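Local coordinates for TarM (Staphylococcus aureus subsp. aureus 21178, PDB 4X7R), which belongs to the GT-B clan of glycosyltransferases and binds uridine-5'-diphosphate in the cleft between two Rossmann-like domains, at residues L390-Q401 with E411-F422; S303-A311 with R471-S479. The protein carries 1 engineered substitution. One frame throughout, in Å; residues are numbered along the deposited sequence.

Overall arrangement
Both contacts lie on the same side of the chain's centre, centres about 14 Å apart. In chain order contact 1 is nested inside contact 2: 303-311 comes first, then 390-401 and 411-422, and 471-479 closes the loop. Contact 1 joins strands 395-398 and 419-422 of the second domain's parallel sheet with the ends of helices 386-391 and 407-414. Contact 2 sets the linker that follows strand 299-301, the last strand of the first parallel sheet, against helix 460-477. The two meet at the end of helix 407-414, which carries E411 beside UDP. There I414 O probably accepts a hydrogen bond from R471 NE at 2.8 Å, tying in helix 460-477, and V306 packs the linker on I414.

Contact 1: L390-Q401 with E411-F422. With UDP (uridine-5'-diphosphate), chain E.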
loop_
_atom_site.group_PDB
_atom_site.type_symbol
_atom_site.label_atom_id
_atom_site.label_comp_id
_atom_site.label_asym_id
_atom_site.label_seq_id
_atom_site.Cartn_x
_atom_site.Cartn_y
_atom_site.Cartn_z
ATOM N N LEU A 390 4.567 20.352 -1.699
ATOM C CA LEU A 390 5.774 20.548 -2.507
ATOM C C LEU A 390 6.068 22.013 -2.839
ATOM O O LEU A 390 7.233 22.393 -2.950
ATOM C CB LEU A 390 5.747 19.674 -3.776
ATOM C CG LEU A 390 6.013 18.180 -3.575
ATOM C CD1 LEU A 390 5.597 17.391 -4.784
ATOM C CD2 LEU A 390 7.471 17.914 -3.225
ATOM N N GLU A 391 5.012 22.836 -2.944
ATOM C CA GLU A 391 5.094 24.277 -3.218
ATOM C C GLU A 391 5.787 24.997 -2.046
ATOM O O GLU A 391 6.543 25.949 -2.259
ATOM C CB GLU A 391 3.686 24.873 -3.430
ATOM C CG GLU A 391 2.817 24.154 -4.452
ATOM C CD GLU A 391 1.564 24.904 -4.863
ATOM O OE1 GLU A 391 1.688 25.986 -5.485
ATOM O OE2 GLU A 391 0.455 24.398 -4.580
ATOM N N ASP A 392 5.546 24.511 -0.812
ATOM C CA ASP A 392 6.114 25.058 0.420
ATOM C C ASP A 392 7.595 24.733 0.624
ATOM O O ASP A 392 8.221 25.348 1.483
ATOM C CB ASP A 392 5.299 24.592 1.642
ATOM C CG ASP A 392 3.874 25.110 1.707
ATOM O OD1 ASP A 392 3.670 26.328 1.456
ATOM O OD2 ASP A 392 2.966 24.315 2.067
ATOM N N PHE A 393 8.158 23.764 -0.129
ATOM C CA PHE A 393 9.563 23.377 0.051
ATOM C C PHE A 393 10.505 24.070 -0.926
ATOM O O PHE A 393 10.145 24.276 -2.082
ATOM C CB PHE A 393 9.757 21.848 -0.036
ATOM C CG PHE A 393 8.752 20.935 0.638
ATOM C CD1 PHE A 393 8.263 21.221 1.911
ATOM C CD2 PHE A 393 8.374 19.735 0.043
ATOM C CE1 PHE A 393 7.357 20.358 2.543
ATOM C CE2 PHE A 393 7.475 18.867 0.679
ATOM C CZ PHE A 393 6.971 19.183 1.923
ATOM N N LYS A 394 11.718 24.422 -0.458
ATOM C CA LYS A 394 12.782 25.025 -1.275
ATOM C C LYS A 394 13.532 23.881 -2.010
ATOM O O LYS A 394 13.949 24.030 -3.163
ATOM C CB LYS A 394 13.747 25.831 -0.383
ATOM C CG LYS A 394 14.803 26.607 -1.161
ATOM C CD LYS A 394 15.387 27.732 -0.352
ATOM C CE LYS A 394 16.237 28.620 -1.221
ATOM N NZ LYS A 394 16.616 29.868 -0.514
ATOM N N LEU A 395 13.683 22.740 -1.312
ATOM C CA LEU A 395 14.306 21.518 -1.805
ATOM C C LEU A 395 13.766 20.312 -1.053
ATOM O O LEU A 395 13.116 20.448 -0.012
ATOM C CB LEU A 395 15.852 21.573 -1.761
ATOM C CG LEU A 395 16.501 21.672 -0.384
ATOM C CD1 LEU A 395 17.284 20.424 -0.057
ATOM C CD2 LEU A 395 17.391 22.863 -0.315
ATOM N N VAL A 396 14.034 19.129 -1.592
ATOM C CA VAL A 396 13.603 17.862 -1.021
ATOM C C VAL A 396 14.844 17.001 -0.761
ATOM O O VAL A 396 15.880 17.157 -1.411
ATOM C CB VAL A 396 12.495 17.204 -1.900
ATOM C CG1 VAL A 396 12.382 15.702 -1.686
ATOM C CG2 VAL A 396 11.147 17.888 -1.675
ATOM N N VAL A 397 14.752 16.150 0.246
ATOM C CA VAL A 397 15.855 15.310 0.658
ATOM C C VAL A 397 15.459 13.824 0.658
ATOM O O VAL A 397 14.291 13.492 0.916
ATOM C CB VAL A 397 16.380 15.824 2.023
ATOM C CG1 VAL A 397 15.346 15.625 3.129
ATOM C CG2 VAL A 397 17.706 15.196 2.386
ATOM N N SER A 398 16.430 12.938 0.335
ATOM C CA SER A 398 16.244 11.489 0.382
ATOM C C SER A 398 17.444 10.829 1.038
ATOM O O SER A 398 18.559 10.935 0.527
ATOM C CB SER A 398 16.015 10.902 -1.005
ATOM O OG SER A 398 15.897 9.489 -0.898
ATOM N N THR A 399 17.210 10.175 2.186
ATOM C CA THR A 399 18.222 9.415 2.930
ATOM C C THR A 399 17.948 7.922 2.737
ATOM O O THR A 399 18.626 7.095 3.329
ATOM C CB THR A 399 18.249 9.801 4.436
ATOM O OG1 THR A 399 16.913 9.816 4.949
ATOM C CG2 THR A 399 18.919 11.126 4.681
ATOM N N SER A 400 16.968 7.588 1.897
ATOM C CA SER A 400 16.554 6.208 1.611
ATOM C C SER A 400 17.729 5.343 1.161
ATOM O O SER A 400 18.581 5.808 0.400
ATOM C CB SER A 400 15.443 6.183 0.572
ATOM O OG SER A 400 14.920 4.870 0.475
ATOM N N GLN A 401 17.784 4.107 1.666
ATOM C CA GLN A 401 18.865 3.173 1.345
ATOM C C GLN A 401 18.480 2.207 0.237
ATOM O O GLN A 401 19.367 1.577 -0.345
ATOM C CB GLN A 401 19.324 2.397 2.599
ATOM C CG GLN A 401 20.068 3.254 3.628
ATOM C CD GLN A 401 21.542 3.416 3.390
ATOM O OE1 GLN A 401 22.183 2.640 2.676
ATOM N NE2 GLN A 401 22.129 4.398 4.057
ATOM N N GLU A 411 8.442 13.325 -8.115
ATOM C CA GLU A 411 7.341 14.283 -7.896
ATOM C C GLU A 411 7.887 15.661 -7.523
ATOM O O GLU A 411 7.444 16.650 -8.090
ATOM C CB GLU A 411 6.369 13.781 -6.824
ATOM C CG GLU A 411 5.478 12.641 -7.293
ATOM C CD GLU A 411 4.744 11.906 -6.189
ATOM O OE1 GLU A 411 4.604 12.477 -5.082
ATOM O OE2 GLU A 411 4.334 10.745 -6.420
ATOM N N ALA A 412 8.893 15.712 -6.630
ATOM C CA ALA A 412 9.548 16.952 -6.201
ATOM C C ALA A 412 10.198 17.652 -7.385
ATOM O O ALA A 412 10.069 18.865 -7.529
ATOM C CB ALA A 412 10.592 16.651 -5.138
ATOM N N MET A 413 10.856 16.882 -8.257
ATOM C CA MET A 413 11.516 17.401 -9.456
ATOM C C MET A 413 10.498 17.979 -10.436
ATOM O O MET A 413 10.754 19.039 -11.025
ATOM C CB MET A 413 12.394 16.330 -10.094
ATOM C CG MET A 413 13.646 16.066 -9.273
ATOM S SD MET A 413 14.662 14.715 -9.879
ATOM C CE MET A 413 15.318 15.437 -11.357
ATOM N N ILE A 414 9.323 17.330 -10.557
ATOM C CA ILE A 414 8.212 17.836 -11.393
ATOM C C ILE A 414 7.740 19.217 -10.855
ATOM O O ILE A 414 7.512 20.132 -11.643
ATOM C CB ILE A 414 7.060 16.809 -11.531
ATOM C CG1 ILE A 414 7.553 15.546 -12.247
ATOM C CG2 ILE A 414 5.833 17.400 -12.261
ATOM C CD1 ILE A 414 6.764 14.349 -11.935
ATOM N N SER A 415 7.699 19.388 -9.516
ATOM C CA SER A 415 7.320 20.664 -8.901
ATOM C C SER A 415 8.497 21.638 -8.789
ATOM O O SER A 415 8.426 22.582 -8.007
ATOM C CB SER A 415 6.654 20.432 -7.550
ATOM O OG SER A 415 5.339 19.948 -7.757
ATOM N N LYS A 416 9.579 21.418 -9.582
ATOM C CA LYS A 416 10.802 22.251 -9.609
ATOM C C LYS A 416 11.494 22.362 -8.231
ATOM O O LYS A 416 12.096 23.394 -7.913
ATOM C CB LYS A 416 10.533 23.643 -10.217
ATOM C CG LYS A 416 10.081 23.653 -11.667
ATOM C CD LYS A 416 9.877 25.088 -12.126
ATOM C CE LYS A 416 9.498 25.183 -13.581
ATOM N NZ LYS A 416 9.108 26.570 -13.970
ATOM N N ARG A 417 11.389 21.295 -7.414
ATOM C CA ARG A 417 11.997 21.208 -6.082
ATOM C C ARG A 417 13.190 20.257 -6.207
ATOM O O ARG A 417 12.999 19.065 -6.441
ATOM C CB ARG A 417 10.975 20.731 -5.001
ATOM C CG ARG A 417 9.687 21.584 -4.891
ATOM C CD ARG A 417 9.961 23.074 -5.008
ATOM N NE ARG A 417 8.810 23.935 -4.740
ATOM C CZ ARG A 417 8.430 24.948 -5.521
ATOM N NH1 ARG A 417 9.052 25.180 -6.669
ATOM N NH2 ARG A 417 7.413 25.718 -5.168
ATOM N N PRO A 418 14.429 20.775 -6.197
ATOM C CA PRO A 418 15.585 19.876 -6.392
ATOM C C PRO A 418 15.768 18.885 -5.256
ATOM O O PRO A 418 15.381 19.155 -4.118
ATOM C CB PRO A 418 16.775 20.833 -6.545
ATOM C CG PRO A 418 16.351 22.100 -5.868
ATOM C CD PRO A 418 14.850 22.181 -5.984
ATOM N N VAL A 419 16.318 17.717 -5.591
ATOM C CA VAL A 419 16.555 16.632 -4.640
ATOM C C VAL A 419 18.036 16.519 -4.271
ATOM O O VAL A 419 18.910 16.626 -5.137
ATOM C CB VAL A 419 16.007 15.284 -5.183
ATOM C CG1 VAL A 419 16.206 14.156 -4.178
ATOM C CG2 VAL A 419 14.537 15.400 -5.559
ATOM N N VAL A 420 18.293 16.308 -2.968
ATOM C CA VAL A 420 19.581 15.969 -2.364
ATOM C C VAL A 420 19.341 14.510 -1.847
ATOM O O VAL A 420 18.552 14.281 -0.930
ATOM C CB VAL A 420 20.046 16.976 -1.282
ATOM C CG1 VAL A 420 21.440 16.614 -0.772
ATOM C CG2 VAL A 420 20.059 18.405 -1.838
ATOM N N ALA A 421 19.911 13.529 -2.551
ATOM C CA ALA A 421 19.682 12.126 -2.290
ATOM C C ALA A 421 20.939 11.290 -2.185
ATOM O O ALA A 421 21.914 11.553 -2.887
ATOM C CB ALA A 421 18.799 11.552 -3.387
ATOM N N PHE A 422 20.890 10.226 -1.351
ATOM C CA PHE A 422 21.984 9.269 -1.289
ATOM C C PHE A 422 21.964 8.490 -2.617
ATOM O O PHE A 422 20.880 8.091 -3.056
ATOM C CB PHE A 422 21.840 8.315 -0.083
ATOM C CG PHE A 422 22.195 8.885 1.277
ATOM C CD1 PHE A 422 23.197 9.840 1.413
ATOM C CD2 PHE A 422 21.558 8.433 2.427
ATOM C CE1 PHE A 422 23.545 10.346 2.675
ATOM C CE2 PHE A 422 21.906 8.939 3.691
ATOM C CZ PHE A 422 22.902 9.889 3.807
HETATM N N1 UDP E . 2.658 9.855 -0.264
HETATM C C2 UDP E . 1.615 10.746 -0.088
HETATM N N3 UDP E . 1.542 11.319 1.160
HETATM C C4 UDP E . 2.371 11.082 2.235
HETATM C C5 UDP E . 3.403 10.106 1.997
HETATM C C6 UDP E . 3.515 9.535 0.782
HETATM O O2 UDP E . 0.810 11.013 -0.969
HETATM O O4 UDP E . 2.198 11.718 3.291
HETATM C "C1'" UDP E . 2.888 9.365 -1.647
HETATM C "C2'" UDP E . 3.877 10.206 -2.449
HETATM O "O2'" UDP E . 3.228 11.306 -3.064
HETATM C "C3'" UDP E . 4.371 9.189 -3.479
HETATM C "C4'" UDP E . 4.336 7.873 -2.708
HETATM O "O4'" UDP E . 3.435 8.066 -1.592
HETATM O "O3'" UDP E . 3.641 9.125 -4.705
HETATM C "C5'" UDP E . 5.677 7.393 -2.217
HETATM O "O5'" UDP E . 6.385 6.892 -3.372
HETATM P PA UDP E . 7.905 6.378 -3.385
HETATM O O1A UDP E . 8.155 5.659 -4.654
HETATM O O2A UDP E . 8.834 7.595 -3.246
HETATM O O3A UDP E . 8.107 5.422 -2.165
HETATM P PB UDP E . 7.309 4.133 -1.642
HETATM O O1B UDP E . 6.811 3.331 -2.816
HETATM O O2B UDP E . 6.119 4.558 -0.774
HETATM O O3B UDP E . 8.258 3.263 -0.841
HETATM O O HOH W 1 18.316 8.146 -1.483
#
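Residues 390-401 and 411-422 form a buried beta-alpha-beta contact in the second Rossmann-like domain of this GT-B protein. Strands 395-398 and 419-422 run parallel, at 7° between short axes 4.6 Å apart, and helix 407-414 makes the crossover. V396 pairs with V419, V397 with V420 and S398 with A421. V396 N donates to P418 O, V420 N to V396 O, S398 N to V420 O and F422 N to S398 O, which fixes the register.

On one face, the V396 methyls lie over the helix, with CG2 3.7 Å from A412 CB. L390 reaches the same helix, its CD2 touching A412 CA and CB while CD1 lies near E411 O and S415 OG. On the other face, L395 CD1 meets V420 CG2 at 3.9 Å, and helix 446-457 packs against both residues. At the strand ends T399 meets the F422 ring: its CB and CG2 are near F422 CE2, and T399 O is at the ring edge. Water 1 sits within hydrogen-bonding distance of S398 OG, S400 O and F422 O and bridges the two strand ends.

The pocket side of the helix carries E411, whose extended chain brings OE1 to UDP O2' at 2.7 Å. A Schellman motif ends this helix: R417 N returns to A412 O, and K416 has positive phi. R417 then bends at its second torsion (chi2 -41°) and turns its guanidinium to the end of helix 386-391. NH2 donates to E391 O at 3.0 Å, and H314 O is a second partner. NE donates to L390 O at 2.8 Å, while F393 N reaches that oxygen from the opposite face of the carbonyl plane.

Contact 2: S303-A311 with R471-S479; sequences SNFVKIHNA and RENIIEKYS. With 3YW ((2S)-2,3-dihydroxypropyl 2-acetamido-2-deoxy-alpha-D-glucopyranoside), chain F.
Segment 303-311, with no regular helix or strand, lies against the last turns of helix 460-477, and R471, I308, Y478 and V306 carry much of the contact. The apolar part joins V306 and I308 to I474, I475 and the CB of Y478. V306 CG2 meets I474 CG2 at 3.8 Å. V306 CG1 presses on the start of Y478, 3.6 Å from its CB, and the two side chains cross at about a right angle. I308 CD1 rests on I475 CG1 at 3.7 Å, and I308 CG2 also nears R471 NH1.

The polar part centres on R471. CG lies opposite the backbone N (chi1 151°), and a bend at chi3 turns the guanidinium to the linker. NH2 points at H309 O almost straight and in the guanidinium plane, but from above the carbonyl plane; the modelled 2.5 Å is unusually short and doubtful. A311 N sits over one face of the same group.

Water 2 is a second link, accepting a hydrogen bond from V306 N and donating one to Y478 O. S303 OG lies at the edge of the Y478 ring, 3.1 Å from CD1, and donates to N304 O. The N304 amide makes weak hydrogen bonds to 3YW O6, the closer from ND2 at 2.9 Å. This interdomain linker, packed on a C-terminal helix that leads back toward the first domain, is characteristic of the GT-B fold.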
loop_
_atom_site.group_PDB
_atom_site.type_symbol
_atom_site.label_atom_id
_atom_site.label_comp_id
_atom_site.label_asym_id
_atom_site.label_seq_id
_atom_site.Cartn_x
_atom_site.Cartn_y
_atom_site.Cartn_z
ATOM N N SER A 303 9.722 2.099 -16.752
ATOM C CA SER A 303 9.585 3.105 -15.688
ATOM C C SER A 303 8.123 3.214 -15.251
ATOM O O SER A 303 7.221 2.962 -16.054
ATOM C CB SER A 303 9.971 4.485 -16.232
ATOM O OG SER A 303 9.650 5.534 -15.327
ATOM N N ASN A 304 7.897 3.696 -14.018
ATOM C CA ASN A 304 6.542 4.043 -13.590
ATOM C C ASN A 304 6.121 5.200 -14.485
ATOM O O ASN A 304 6.979 6.015 -14.887
ATOM C CB ASN A 304 6.545 4.616 -12.171
ATOM C CG ASN A 304 6.585 3.589 -11.091
ATOM O OD1 ASN A 304 5.806 2.642 -11.103
ATOM N ND2 ASN A 304 7.528 3.742 -10.162
ATOM N N PHE A 305 4.802 5.313 -14.756
ATOM C CA PHE A 305 4.288 6.457 -15.488
ATOM C C PHE A 305 4.474 7.668 -14.575
ATOM O O PHE A 305 4.421 7.534 -13.348
ATOM C CB PHE A 305 2.800 6.286 -15.791
ATOM C CG PHE A 305 2.459 5.462 -17.011
ATOM C CD1 PHE A 305 2.612 5.989 -18.296
ATOM C CD2 PHE A 305 1.959 4.168 -16.877
ATOM C CE1 PHE A 305 2.232 5.246 -19.426
ATOM C CE2 PHE A 305 1.588 3.425 -18.004
ATOM C CZ PHE A 305 1.711 3.979 -19.271
ATOM N N VAL A 306 4.682 8.834 -15.162
ATOM C CA VAL A 306 4.882 10.066 -14.412
ATOM C C VAL A 306 3.780 11.082 -14.739
ATOM O O VAL A 306 3.400 11.247 -15.906
ATOM C CB VAL A 306 6.341 10.619 -14.572
ATOM C CG1 VAL A 306 6.569 11.277 -15.922
ATOM C CG2 VAL A 306 6.663 11.598 -13.485
ATOM N N LYS A 307 3.221 11.705 -13.699
ATOM C CA LYS A 307 2.158 12.690 -13.869
ATOM C C LYS A 307 2.776 14.067 -13.840
ATOM O O LYS A 307 3.196 14.533 -12.784
ATOM C CB LYS A 307 1.072 12.531 -12.790
ATOM C CG LYS A 307 -0.188 13.362 -13.057
ATOM C CD LYS A 307 -1.133 13.391 -11.844
ATOM C CE LYS A 307 -2.147 12.262 -11.721
ATOM N NZ LYS A 307 -3.165 12.297 -12.809
ATOM N N ILE A 308 2.883 14.685 -15.011
ATOM C CA ILE A 308 3.434 16.024 -15.138
ATOM C C ILE A 308 2.291 17.024 -15.151
ATOM O O ILE A 308 1.593 17.193 -16.156
ATOM C CB ILE A 308 4.450 16.201 -16.301
ATOM C CG1 ILE A 308 5.677 15.280 -16.096
ATOM C CG2 ILE A 308 4.914 17.677 -16.406
ATOM C CD1 ILE A 308 6.232 14.684 -17.339
ATOM N N HIS A 309 2.069 17.647 -13.998
ATOM C CA HIS A 309 1.049 18.674 -13.839
ATOM C C HIS A 309 1.771 20.010 -14.068
ATOM O O HIS A 309 2.861 20.021 -14.644
ATOM C CB HIS A 309 0.427 18.581 -12.429
ATOM C CG HIS A 309 1.455 18.457 -11.351
ATOM N ND1 HIS A 309 2.165 19.576 -10.941
ATOM C CD2 HIS A 309 1.916 17.389 -10.676
ATOM C CE1 HIS A 309 3.017 19.159 -10.027
ATOM N NE2 HIS A 309 2.903 17.862 -9.824
ATOM N N ASN A 310 1.177 21.125 -13.634
ATOM C CA ASN A 310 1.801 22.441 -13.755
ATOM C C ASN A 310 2.780 22.636 -12.602
ATOM O O ASN A 310 2.539 22.147 -11.503
ATOM C CB ASN A 310 0.741 23.524 -13.727
ATOM C CG ASN A 310 0.090 23.726 -15.060
ATOM O OD1 ASN A 310 -0.837 23.002 -15.440
ATOM N ND2 ASN A 310 0.577 24.710 -15.800
ATOM N N ALA A 311 3.888 23.332 -12.835
ATOM C CA ALA A 311 4.840 23.589 -11.753
ATOM C C ALA A 311 4.269 24.705 -10.853
ATOM O O ALA A 311 3.541 25.561 -11.374
ATOM C CB ALA A 311 6.181 24.018 -12.326
ATOM N N ARG A 471 12.624 19.508 -13.613
ATOM C CA ARG A 471 11.315 19.282 -14.277
ATOM C C ARG A 471 11.543 18.950 -15.758
ATOM O O ARG A 471 10.973 17.986 -16.267
ATOM C CB ARG A 471 10.370 20.491 -14.080
ATOM C CG ARG A 471 9.362 20.714 -15.210
ATOM C CD ARG A 471 8.397 21.858 -14.956
ATOM N NE ARG A 471 7.303 21.371 -14.134
ATOM C CZ ARG A 471 6.103 21.039 -14.589
ATOM N NH1 ARG A 471 5.783 21.252 -15.860
ATOM N NH2 ARG A 471 5.198 20.530 -13.768
ATOM N N GLU A 472 12.427 19.722 -16.411
ATOM C CA GLU A 472 12.855 19.557 -17.791
ATOM C C GLU A 472 13.400 18.142 -18.031
ATOM O O GLU A 472 13.062 17.529 -19.043
ATOM C CB GLU A 472 13.964 20.563 -18.075
ATOM C CG GLU A 472 13.714 21.469 -19.255
ATOM C CD GLU A 472 14.728 22.592 -19.365
ATOM O OE1 GLU A 472 15.939 22.306 -19.532
ATOM O OE2 GLU A 472 14.307 23.768 -19.280
ATOM N N ASN A 473 14.242 17.624 -17.095
ATOM C CA ASN A 473 14.833 16.287 -17.185
ATOM C C ASN A 473 13.788 15.199 -17.062
ATOM O O ASN A 473 13.883 14.200 -17.765
ATOM C CB ASN A 473 15.944 16.080 -16.143
ATOM C CG ASN A 473 16.867 14.922 -16.494
ATOM O OD1 ASN A 473 17.320 14.767 -17.631
ATOM N ND2 ASN A 473 17.176 14.084 -15.537
ATOM N N ILE A 474 12.772 15.393 -16.193
ATOM C CA ILE A 474 11.690 14.402 -16.017
ATOM C C ILE A 474 10.819 14.337 -17.267
ATOM O O ILE A 474 10.527 13.245 -17.766
ATOM C CB ILE A 474 10.859 14.594 -14.699
ATOM C CG1 ILE A 474 11.756 14.569 -13.421
ATOM C CG2 ILE A 474 9.698 13.591 -14.597
ATOM C CD1 ILE A 474 12.730 13.364 -13.253
ATOM N N ILE A 475 10.416 15.516 -17.781
ATOM C CA ILE A 475 9.583 15.637 -18.986
ATOM C C ILE A 475 10.286 14.910 -20.138
ATOM O O ILE A 475 9.689 14.051 -20.769
ATOM C CB ILE A 475 9.276 17.135 -19.298
ATOM C CG1 ILE A 475 8.227 17.679 -18.308
ATOM C CG2 ILE A 475 8.826 17.337 -20.754
ATOM C CD1 ILE A 475 8.064 19.213 -18.315
ATOM N N GLU A 476 11.569 15.188 -20.333
ATOM C CA GLU A 476 12.323 14.581 -21.407
ATOM C C GLU A 476 12.502 13.062 -21.330
ATOM O O GLU A 476 12.338 12.380 -22.343
ATOM C CB GLU A 476 13.664 15.268 -21.536
ATOM C CG GLU A 476 14.382 14.860 -22.788
ATOM C CD GLU A 476 15.794 15.403 -22.869
ATOM O OE1 GLU A 476 16.035 16.523 -22.358
ATOM O OE2 GLU A 476 16.657 14.705 -23.451
ATOM N N LYS A 477 12.819 12.536 -20.151
ATOM C CA LYS A 477 13.145 11.131 -20.035
ATOM C C LYS A 477 12.037 10.177 -19.630
ATOM O O LYS A 477 12.236 8.962 -19.740
ATOM C CB LYS A 477 14.411 10.964 -19.174
ATOM C CG LYS A 477 15.631 11.695 -19.775
ATOM C CD LYS A 477 16.867 11.536 -18.894
ATOM C CE LYS A 477 18.160 11.924 -19.579
ATOM N NZ LYS A 477 18.200 13.370 -19.916
ATOM N N TYR A 478 10.867 10.694 -19.195
ATOM C CA TYR A 478 9.767 9.843 -18.750
ATOM C C TYR A 478 8.438 10.122 -19.477
ATOM O O TYR A 478 7.371 10.202 -18.845
ATOM C CB TYR A 478 9.612 9.953 -17.223
ATOM C CG TYR A 478 10.844 9.518 -16.483
ATOM C CD1 TYR A 478 11.075 8.174 -16.212
ATOM C CD2 TYR A 478 11.857 10.428 -16.182
ATOM C CE1 TYR A 478 12.260 7.748 -15.616
ATOM C CE2 TYR A 478 13.029 10.016 -15.545
ATOM C CZ TYR A 478 13.205 8.679 -15.233
ATOM O OH TYR A 478 14.364 8.263 -14.645
ATOM N N SER A 479 8.491 10.235 -20.813
ATOM C CA SER A 479 7.273 10.511 -21.578
ATOM C C SER A 479 6.263 9.372 -21.435
ATOM O O SER A 479 6.638 8.205 -21.444
ATOM C CB SER A 479 7.593 10.789 -23.044
ATOM O OG SER A 479 7.824 9.592 -23.762
HETATM O O3A 3YW F . 6.829 -3.256 -0.903
HETATM C C4A 3YW F . 6.186 -0.189 -2.957
HETATM C C5A 3YW F . 6.722 -1.045 -1.836
HETATM O O5 3YW F . 7.123 1.138 -5.570
HETATM C C6A 3YW F . 6.381 -2.504 -2.020
HETATM C C5 3YW F . 7.239 2.485 -6.046
HETATM C C6 3YW F . 6.353 2.587 -7.265
HETATM C C4 3YW F . 8.715 2.784 -6.303
HETATM O O6 3YW F . 6.732 1.666 -8.277
HETATM C C3 3YW F . 9.446 2.764 -4.964
HETATM O O4 3YW F . 8.859 4.074 -6.888
HETATM O O3 3YW F . 10.843 3.010 -5.124
HETATM O O7 3YW F . 11.370 0.267 -2.918
HETATM C C7 3YW F . 10.666 1.047 -2.284
HETATM C C8 3YW F . 10.982 1.434 -0.871
HETATM N N2 3YW F . 9.578 1.608 -2.813
HETATM C C2 3YW F . 9.202 1.457 -4.210
HETATM C C1 3YW F . 7.786 0.868 -4.339
HETATM O O1 3YW F . 6.966 0.982 -3.211
HETATM O O2 3YW F . 6.184 -0.575 -0.600
HETATM O O HOH W 2 4.945 9.007 -17.830
#